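Local coordinates for protein hydrolase, NUDIX family (Clostridium perfringens ATCC 13124, PDB 3F6A) that probably hydrolyses nucleoside diphosphates linked to another group, as other NUDIX hydrolases do, at residues A[39-42]-A[43-47]; A[48-51]-A[52-56]; A[65-68]-A[69-73]. One frame throughout, in Å; residues are numbered along the deposited sequence.

Interaction 1: residues A[39-42]-A[43-47]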
ATOM      1  N   VAL A  39      -3.069 -16.188  -3.305  1.00 31.45           N
ATOM      2  CA  VAL A  39      -3.074 -16.283  -1.859  1.00 34.30           C
ATOM      3  C   VAL A  39      -1.653 -16.733  -1.532  1.00 35.72           C
ATOM      4  O   VAL A  39      -1.054 -17.502  -2.279  1.00 38.03           O
ATOM      5  CB  VAL A  39      -4.132 -17.316  -1.355  1.00 35.18           C
ATOM      6  CG1 VAL A  39      -3.656 -18.736  -1.604  1.00 34.65           C
ATOM      7  CG2 VAL A  39      -4.422 -17.089   0.117  1.00 36.70           C
ATOM      8  N   ASN A  40      -1.098 -16.226  -0.444  1.00 35.99           N
ATOM      9  CA  ASN A  40       0.264 -16.586  -0.064  1.00 36.33           C
ATOM     10  C   ASN A  40       1.286 -16.035  -1.067  1.00 34.29           C
ATOM     11  O   ASN A  40       2.396 -16.556  -1.187  1.00 36.03           O
ATOM     12  CB  ASN A  40       0.408 -18.108   0.045  1.00 39.37           C
ATOM     13  CG  ASN A  40       1.626 -18.521   0.848  1.00 43.42           C
ATOM     14  OD1 ASN A  40       1.796 -18.101   1.994  1.00 47.60           O
ATOM     15  ND2 ASN A  40       2.477 -19.354   0.257  1.00 43.99           N
ATOM     16  N   GLU A  41       0.899 -14.990  -1.795  1.00 29.89           N
ATOM     17  CA  GLU A  41       1.793 -14.339  -2.751  1.00 25.12           C
ATOM     18  C   GLU A  41       1.878 -12.856  -2.382  1.00 22.04           C
ATOM     19  O   GLU A  41       0.867 -12.235  -2.073  1.00 21.37           O
ATOM     20  CB  GLU A  41       1.265 -14.472  -4.183  1.00 25.44           C
ATOM     21  CG  GLU A  41       2.071 -13.665  -5.195  1.00 24.81           C
ATOM     22  CD  GLU A  41       1.559 -13.803  -6.616  1.00 26.61           C
ATOM     23  OE1 GLU A  41       0.368 -13.512  -6.863  1.00 23.38           O
ATOM     24  OE2 GLU A  41       2.360 -14.200  -7.486  1.00 24.67           O
ATOM     25  N   LEU A  42       3.081 -12.295  -2.409  1.00 19.66           N
ATOM     26  CA  LEU A  42       3.264 -10.881  -2.079  1.00 20.39           C
ATOM     27  C   LEU A  42       2.790 -10.026  -3.243  1.00 20.66           C
ATOM     28  O   LEU A  42       2.973 -10.396  -4.405  1.00 19.36           O
ATOM     29  CB  LEU A  42       4.740 -10.564  -1.825  1.00 19.82           C
ATOM     30  CG  LEU A  42       5.538 -11.346  -0.779  1.00 21.41           C
ATOM     31  CD1 LEU A  42       6.995 -10.887  -0.836  1.00 20.02           C
ATOM     32  CD2 LEU A  42       4.948 -11.135   0.610  1.00 21.24           C
ATOM     33  N   PRO A  43       2.182  -8.864  -2.949  1.00 21.12           N
ATOM     34  CA  PRO A  43       1.704  -7.986  -4.023  1.00 20.38           C
ATOM     35  C   PRO A  43       2.805  -7.703  -5.051  1.00 20.12           C
ATOM     36  O   PRO A  43       2.531  -7.586  -6.242  1.00 20.20           O
ATOM     37  CB  PRO A  43       1.277  -6.723  -3.272  1.00 20.45           C
ATOM     38  CG  PRO A  43       0.786  -7.273  -1.947  1.00 21.16           C
ATOM     39  CD  PRO A  43       1.854  -8.304  -1.620  1.00 22.27           C
ATOM     40  N   GLU A  44       4.048  -7.598  -4.585  1.00 20.03           N
ATOM     41  CA  GLU A  44       5.170  -7.319  -5.478  1.00 20.25           C
ATOM     42  C   GLU A  44       5.503  -8.498  -6.387  1.00 19.63           C
ATOM     43  O   GLU A  44       5.890  -8.306  -7.539  1.00 17.62           O
ATOM     44  CB  GLU A  44       6.410  -6.928  -4.668  1.00 20.62           C
ATOM     45  CG  GLU A  44       6.872  -7.977  -3.665  1.00 20.14           C
ATOM     46  CD  GLU A  44       7.910  -7.430  -2.692  1.00 23.14           C
ATOM     47  OE1 GLU A  44       9.111  -7.721  -2.864  1.00 24.80           O
ATOM     48  OE2 GLU A  44       7.521  -6.695  -1.760  1.00 19.50           O
ATOM     49  N   GLU A  45       5.362  -9.714  -5.869  1.00 20.12           N
ATOM     50  CA  GLU A  45       5.646 -10.899  -6.671  1.00 20.19           C
ATOM     51  C   GLU A  45       4.567 -11.001  -7.737  1.00 19.52           C
ATOM     52  O   GLU A  45       4.828 -11.448  -8.850  1.00 16.97           O
ATOM     53  CB  GLU A  45       5.657 -12.152  -5.793  1.00 21.13           C
ATOM     54  CG  GLU A  45       6.715 -12.088  -4.698  1.00 25.30           C
ATOM     55  CD  GLU A  45       6.736 -13.318  -3.810  1.00 28.81           C
ATOM     56  OE1 GLU A  45       5.646 -13.792  -3.416  1.00 26.61           O
ATOM     57  OE2 GLU A  45       7.848 -13.802  -3.488  1.00 31.62           O
ATOM     58  N   ALA A  46       3.358 -10.555  -7.391  1.00 19.86           N
ATOM     59  CA  ALA A  46       2.235 -10.572  -8.324  1.00 21.18           C
ATOM     60  C   ALA A  46       2.519  -9.632  -9.492  1.00 21.96           C
ATOM     61  O   ALA A  46       2.151  -9.923 -10.635  1.00 22.83           O
ATOM     62  CB  ALA A  46       0.948 -10.155  -7.615  1.00 20.77           C
ATOM     63  N   CYS A  47       3.172  -8.504  -9.213  1.00 22.86           N
ATOM     64  CA  CYS A  47       3.503  -7.548 -10.270  1.00 22.12           C
ATOM     65  C   CYS A  47       4.506  -8.195 -11.212  1.00 21.90           C
ATOM     66  O   CYS A  47       4.362  -8.132 -12.438  1.00 20.67           O
ATOM     67  CB  CYS A  47       4.118  -6.277  -9.685  1.00 22.98           C
ATOM     68  SG  CYS A  47       2.953  -5.206  -8.813  1.00 25.75           S
TER

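Interaction 2: residues A[48-51]-A[52-56]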
ATOM      1  N   ILE A  48       5.529  -8.811 -10.623  1.00 20.74           N
ATOM      2  CA  ILE A  48       6.565  -9.481 -11.392  1.00 20.31           C
ATOM      3  C   ILE A  48       5.981 -10.568 -12.291  1.00 19.62           C
ATOM      4  O   ILE A  48       6.299 -10.618 -13.475  1.00 20.87           O
ATOM      5  CB  ILE A  48       7.641 -10.098 -10.462  1.00 22.32           C
ATOM      6  CG1 ILE A  48       8.432  -8.978  -9.783  1.00 24.97           C
ATOM      7  CG2 ILE A  48       8.577 -11.009 -11.254  1.00 21.93           C
ATOM      8  CD1 ILE A  48       9.588  -9.466  -8.930  1.00 28.73           C
ATOM      9  N   ARG A  49       5.129 -11.436 -11.750  1.00 20.03           N
ATOM     10  CA  ARG A  49       4.561 -12.495 -12.582  1.00 20.84           C
ATOM     11  C   ARG A  49       3.612 -11.966 -13.652  1.00 20.07           C
ATOM     12  O   ARG A  49       3.653 -12.419 -14.799  1.00 18.32           O
ATOM     13  CB  ARG A  49       3.844 -13.551 -11.734  1.00 23.20           C
ATOM     14  CG  ARG A  49       2.922 -13.019 -10.670  1.00 27.06           C
ATOM     15  CD  ARG A  49       2.105 -14.166 -10.084  1.00 29.26           C
ATOM     16  NE  ARG A  49       1.008 -14.520 -10.962  1.00 27.53           N
ATOM     17  CZ  ARG A  49      -0.215 -14.017 -10.857  1.00 27.97           C
ATOM     18  NH1 ARG A  49      -0.504 -13.146  -9.894  1.00 23.34           N
ATOM     19  NH2 ARG A  49      -1.140 -14.362 -11.735  1.00 27.09           N
ATOM     20  N   GLU A  50       2.770 -11.001 -13.295  1.00 19.46           N
ATOM     21  CA  GLU A  50       1.837 -10.451 -14.269  1.00 21.46           C
ATOM     22  C   GLU A  50       2.587  -9.792 -15.420  1.00 21.61           C
ATOM     23  O   GLU A  50       2.157  -9.869 -16.572  1.00 21.12           O
ATOM     24  CB  GLU A  50       0.886  -9.455 -13.605  1.00 23.65           C
ATOM     25  CG  GLU A  50      -0.107 -10.115 -12.654  1.00 26.30           C
ATOM     26  CD  GLU A  50      -1.146 -10.968 -13.370  1.00 30.46           C
ATOM     27  OE1 GLU A  50      -0.931 -11.337 -14.546  1.00 30.04           O
ATOM     28  OE2 GLU A  50      -2.181 -11.281 -12.747  1.00 31.75           O
ATOM     29  N   ALA A  51       3.717  -9.162 -15.114  1.00 20.94           N
ATOM     30  CA  ALA A  51       4.513  -8.508 -16.146  1.00 20.64           C
ATOM     31  C   ALA A  51       5.037  -9.568 -17.116  1.00 20.38           C
ATOM     32  O   ALA A  51       5.101  -9.342 -18.327  1.00 19.81           O
ATOM     33  CB  ALA A  51       5.673  -7.745 -15.519  1.00 18.55           C
ATOM     34  N   LYS A  52       5.407 -10.724 -16.570  1.00 20.43           N
ATOM     35  CA  LYS A  52       5.929 -11.832 -17.371  1.00 20.04           C
ATOM     36  C   LYS A  52       4.810 -12.514 -18.158  1.00 19.43           C
ATOM     37  O   LYS A  52       4.969 -12.833 -19.334  1.00 20.97           O
ATOM     38  CB  LYS A  52       6.610 -12.859 -16.457  1.00 23.79           C
ATOM     39  CG  LYS A  52       7.537 -13.837 -17.177  1.00 27.69           C
ATOM     40  CD  LYS A  52       8.746 -13.112 -17.770  1.00 29.55           C
ATOM     41  CE  LYS A  52       9.796 -14.083 -18.277  1.00 33.44           C
ATOM     42  NZ  LYS A  52      10.983 -13.381 -18.839  1.00 33.43           N
ATOM     43  N   GLU A  53       3.674 -12.733 -17.509  1.00 19.02           N
ATOM     44  CA  GLU A  53       2.554 -13.394 -18.163  1.00 19.82           C
ATOM     45  C   GLU A  53       1.847 -12.536 -19.215  1.00 19.94           C
ATOM     46  O   GLU A  53       1.488 -13.030 -20.287  1.00 20.87           O
ATOM     47  CB  GLU A  53       1.538 -13.870 -17.114  1.00 17.21           C
ATOM     48  CG  GLU A  53       2.126 -14.840 -16.085  1.00 18.32           C
ATOM     49  CD  GLU A  53       1.114 -15.304 -15.042  1.00 22.06           C
ATOM     50  OE1 GLU A  53       0.346 -14.463 -14.524  1.00 18.72           O
ATOM     51  OE2 GLU A  53       1.092 -16.519 -14.729  1.00 20.88           O
ATOM     52  N   GLU A  54       1.675 -11.248 -18.933  1.00 17.98           N
ATOM     53  CA  GLU A  54       0.968 -10.381 -19.866  1.00 19.54           C
ATOM     54  C   GLU A  54       1.819  -9.720 -20.947  1.00 19.29           C
ATOM     55  O   GLU A  54       1.281  -9.257 -21.955  1.00 18.61           O
ATOM     56  CB  GLU A  54       0.178  -9.322 -19.089  1.00 20.66           C
ATOM     57  CG  GLU A  54      -0.692  -9.944 -18.000  1.00 21.71           C
ATOM     58  CD  GLU A  54      -1.682  -8.972 -17.370  1.00 22.78           C
ATOM     59  OE1 GLU A  54      -1.354  -7.775 -17.225  1.00 22.59           O
ATOM     60  OE2 GLU A  54      -2.789  -9.417 -17.002  1.00 19.82           O
ATOM     61  N   ALA A  55       3.136  -9.687 -20.758  1.00 18.93           N
ATOM     62  CA  ALA A  55       4.000  -9.064 -21.752  1.00 19.43           C
ATOM     63  C   ALA A  55       5.339  -9.770 -21.942  1.00 18.89           C
ATOM     64  O   ALA A  55       6.165  -9.314 -22.725  1.00 18.91           O
ATOM     65  CB  ALA A  55       4.236  -7.606 -21.389  1.00 17.03           C
ATOM     66  N   GLY A  56       5.551 -10.877 -21.233  1.00 20.52           N
ATOM     67  CA  GLY A  56       6.807 -11.605 -21.353  1.00 19.32           C
ATOM     68  C   GLY A  56       7.990 -10.728 -20.989  1.00 21.56           C
ATOM     69  O   GLY A  56       9.078 -10.843 -21.571  1.00 21.56           O
TER

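Interaction 3: residues A[65-68]-A[69-73]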
ATOM      1  N   ILE A  65      14.234   2.338  -0.812  1.00 24.38           N
ATOM      2  CA  ILE A  65      14.421   1.657   0.461  1.00 23.78           C
ATOM      3  C   ILE A  65      14.570   2.612   1.638  1.00 23.32           C
ATOM      4  O   ILE A  65      15.271   3.616   1.552  1.00 24.34           O
ATOM      5  CB  ILE A  65      15.671   0.742   0.429  1.00 25.69           C
ATOM      6  CG1 ILE A  65      15.562  -0.277  -0.708  1.00 26.31           C
ATOM      7  CG2 ILE A  65      15.826   0.029   1.772  1.00 25.61           C
ATOM      8  CD1 ILE A  65      14.505  -1.357  -0.493  1.00 27.95           C
ATOM      9  N   ASP A  66      13.881   2.282   2.727  1.00 21.20           N
ATOM     10  CA  ASP A  66      13.929   3.034   3.977  1.00 19.99           C
ATOM     11  C   ASP A  66      14.890   2.140   4.761  1.00 18.69           C
ATOM     12  O   ASP A  66      14.455   1.291   5.537  1.00 17.66           O
ATOM     13  CB  ASP A  66      12.536   3.024   4.625  1.00 19.62           C
ATOM     14  CG  ASP A  66      12.472   3.805   5.925  1.00 18.72           C
ATOM     15  OD1 ASP A  66      13.531   4.132   6.503  1.00 17.57           O
ATOM     16  OD2 ASP A  66      11.340   4.082   6.379  1.00 18.29           O
ATOM     17  N   ILE A  67      16.190   2.315   4.526  1.00 18.88           N
ATOM     18  CA  ILE A  67      17.223   1.482   5.150  1.00 18.59           C
ATOM     19  C   ILE A  67      17.062   1.250   6.649  1.00 19.32           C
ATOM     20  O   ILE A  67      17.212   0.123   7.128  1.00 19.71           O
ATOM     21  CB  ILE A  67      18.660   2.044   4.852  1.00 17.40           C
ATOM     22  CG1 ILE A  67      19.716   0.964   5.119  1.00 21.60           C
ATOM     23  CG2 ILE A  67      18.955   3.261   5.720  1.00 19.47           C
ATOM     24  CD1 ILE A  67      19.623  -0.233   4.186  1.00 18.44           C
ATOM     25  N   ASN A  68      16.755   2.307   7.393  1.00 18.59           N
ATOM     26  CA  ASN A  68      16.576   2.195   8.837  1.00 20.47           C
ATOM     27  C   ASN A  68      15.523   1.154   9.194  1.00 19.69           C
ATOM     28  O   ASN A  68      15.721   0.334  10.098  1.00 18.67           O
ATOM     29  CB  ASN A  68      16.174   3.550   9.426  1.00 22.25           C
ATOM     30  CG  ASN A  68      17.365   4.451   9.685  1.00 23.86           C
ATOM     31  OD1 ASN A  68      18.146   4.212  10.604  1.00 27.78           O
ATOM     32  ND2 ASN A  68      17.512   5.488   8.875  1.00 20.13           N
ATOM     33  N   LEU A  69      14.405   1.185   8.482  1.00 19.17           N
ATOM     34  CA  LEU A  69      13.332   0.241   8.751  1.00 18.83           C
ATOM     35  C   LEU A  69      13.640  -1.141   8.168  1.00 18.64           C
ATOM     36  O   LEU A  69      13.261  -2.160   8.745  1.00 18.73           O
ATOM     37  CB  LEU A  69      12.016   0.772   8.183  1.00 16.16           C
ATOM     38  CG  LEU A  69      10.769  -0.049   8.530  1.00 17.89           C
ATOM     39  CD1 LEU A  69      10.627  -0.187  10.045  1.00 16.70           C
ATOM     40  CD2 LEU A  69       9.546   0.631   7.940  1.00 15.53           C
ATOM     41  N   LYS A  70      14.327  -1.182   7.031  1.00 20.63           N
ATOM     42  CA  LYS A  70      14.660  -2.468   6.419  1.00 21.78           C
ATOM     43  C   LYS A  70      15.552  -3.289   7.345  1.00 21.81           C
ATOM     44  O   LYS A  70      15.267  -4.451   7.619  1.00 22.30           O
ATOM     45  CB  LYS A  70      15.361  -2.271   5.072  1.00 23.04           C
ATOM     46  CG  LYS A  70      15.650  -3.582   4.342  1.00 26.46           C
ATOM     47  CD  LYS A  70      16.379  -3.361   3.033  1.00 26.59           C
ATOM     48  CE  LYS A  70      16.861  -4.686   2.444  1.00 30.01           C
ATOM     49  NZ  LYS A  70      17.660  -4.485   1.196  1.00 31.91           N
ATOM     50  N   LYS A  71      16.625  -2.677   7.838  1.00 24.48           N
ATOM     51  CA  LYS A  71      17.562  -3.362   8.727  1.00 24.55           C
ATOM     52  C   LYS A  71      16.938  -3.737  10.073  1.00 24.57           C
ATOM     53  O   LYS A  71      17.130  -4.853  10.559  1.00 23.07           O
ATOM     54  CB  LYS A  71      18.802  -2.494   8.946  1.00 26.02           C
ATOM     55  CG  LYS A  71      19.457  -2.064   7.641  1.00 28.92           C
ATOM     56  CD  LYS A  71      20.807  -1.388   7.845  1.00 31.41           C
ATOM     57  CE  LYS A  71      21.900  -2.399   8.120  1.00 33.70           C
ATOM     58  NZ  LYS A  71      23.257  -1.798   7.951  1.00 35.28           N
ATOM     59  N   SER A  72      16.190  -2.817  10.672  1.00 22.42           N
ATOM     60  CA  SER A  72      15.555  -3.111  11.948  1.00 23.10           C
ATOM     61  C   SER A  72      14.531  -4.234  11.776  1.00 23.29           C
ATOM     62  O   SER A  72      14.358  -5.063  12.670  1.00 25.43           O
ATOM     63  CB  SER A  72      14.890  -1.854  12.524  1.00 22.01           C
ATOM     64  OG  SER A  72      13.973  -1.281  11.614  1.00 23.62           O
ATOM     65  N   CYS A  73      13.865  -4.277  10.624  1.00 23.70           N
ATOM     66  CA  CYS A  73      12.884  -5.326  10.373  1.00 24.80           C
ATOM     67  C   CYS A  73      13.565  -6.691  10.320  1.00 27.25           C
ATOM     68  O   CYS A  73      13.120  -7.636  10.965  1.00 26.26           O
ATOM     69  CB  CYS A  73      12.137  -5.078   9.057  1.00 24.25           C
ATOM     70  SG  CYS A  73      10.662  -4.031   9.196  1.00 21.67           S
TER

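Interaction 1: residues A[39-42]-A[43-47]
L42 and E45 meet in a local helix-start contact, where the loop after strand 30-36 runs into helix 43-55. L42 is the N-cap residue and P43 begins the first turn. The side chain of E45 folds back to take the backbone N-H of L42, with L42 N to E45 OE1 at 3.1 Å. The bond is nearly straight, at 171°. It reaches OE1 on the anti side, 31° out of the carboxylate plane. This is the return half of a capping box, from the third helix residue to the N-cap N-H; the leucine side chain cannot supply the other half. E45 CG lies anti to the carbonyl carbon (chi1 -60°) and the chain is then extended, which carries the carboxylate back over L42. E45 CG also lies 3.8 Å from L42 CB, so the aliphatic parts pack beside the polar bond. L42 O accepts A46 N at 3.0 Å, and E45 N more weakly at 2.9 Å. E44 runs alongside L42 in the same direction, with E44 CG 3.8 Å from L42 CB.

E41 reaches along the first turn to A46. Its OE1 lies 3.5 Å from A46 CB, and its chain slides past E45 in the opposite sense. The polar end of E41 is held by the backbone N of E38 and by a salt bridge to R49, while E44 OE2 accepts I82 N. P43, A46 and C47 pack on V9 of strand 7-15, L42 packs on L81 of strand 79-81, and I99 of the second subunit covers L42 and P43.

Interaction 2: residues A[48-51]-A[52-56]
E50 and E53 bring their carboxylates together on one flank of helix 43-55, with R49 as the counter-charge. E53 is extended beyond CG, and its OE1 comes within 3.2 Å of R49 NH2. This is a salt bridge with a weak hydrogen bond, at an N-H...O angle of 126°. The guanidinium and carboxylate planes stand 83° apart, so the two groups do not pair flat. E50 adds a second charge to the same nitrogen. Its OE2 is 3.4 Å from R49 NH2 but well out of the guanidinium plane, so that contact is electrostatic alone. A bend at chi2 (-69°) turns the E50 carboxylate toward the following turn, where E53 and E54 stand. There E50 OE1 lies 3.4 Å from E53 OE1 and 3.6 Å from E54 OE2. Three carboxylates are thus gathered, with R49 bridging two of them. R49 NH1 donates to H36 O and makes a salt bridge with E41, and E54 OE1 accepts G34 N.

K52 contributes mainly through its root: CB packs 3.4 Å from R49 O, and the bend at chi2 carries the rest of the chain off the cluster. Regular helix bonds run beneath, including E53 N to R49 O at 2.7 Å and E54 N to E50 O at 2.8 Å. A55 N makes a weak bond to A51 O, and G56 has left helical geometry with positive phi. R49, E50, E53, E54 and G56 belong to the REUXEEXGU end of the Nudix box, whose glutamates hold divalent cations in relatives and may do so here.

Interaction 3: residues A[65-68]-A[69-73]
The chain leaves an extended geometry at I65 and D66 and enters helix 67-75, with D66 at the N-cap position. D66 O accepts K70 N at 2.9 Å, in the carbonyl plane, and takes a weaker bond from L69 N. The next turn is closed by K71 N to I67 O at 2.9 Å, an almost straight bond at 177°. S72 N follows on N68 O.

S72 folds its hydroxyl back onto this same backbone. OG stands between the backbone N and the carbonyl carbon (chi1 55°), which brings it near two carbonyl oxygens, 2.8 Å from N68 O and 3.1 Å from L69 O. The side chain of D66 lies against L69, with D66 CG 3.8 Å from L69 CB.

This short helix belongs to an excursion of the NUDIX domain between strands 60-61 and 79-81, about 24 Å from the centre of the chain to the centre of the contact. Here L69 and K70 pack on L80 of strand 79-81. H86 of the second subunit packs on D66 and L69, and D66 OD2 comes close to the like-charged E146 of that subunit.

Two aliphatic contacts lie along the more exposed flanks. I67 and K71 run side by side in the same direction, with I67 CG1 3.8 Å from K71 CD. I65 CG2 meets the stem of K70 at an angle, 3.7 Å from K70 CD, and the K70 chain is extended throughout.

In the fold
The three interactions come in series along the chain, all within the NUDIX domain. Interactions 1 and 2 share helix 43-55. Their centres are 13 Å apart, and they are joined directly by the salt bridge from E41 to R49. Together they span much of the Nudix box, from the loop before the helix to the closing glycine of the box. Interaction 3 is set apart on helix 67-75. Its centre is 20 Å from that of interaction 1 and 28 Å from that of interaction 2, and it touches neither. Interactions 1 and 3 both meet the second subunit, whereas interaction 2 does not. The probable catalytic helix thus approaches the dimer interface at its beginning.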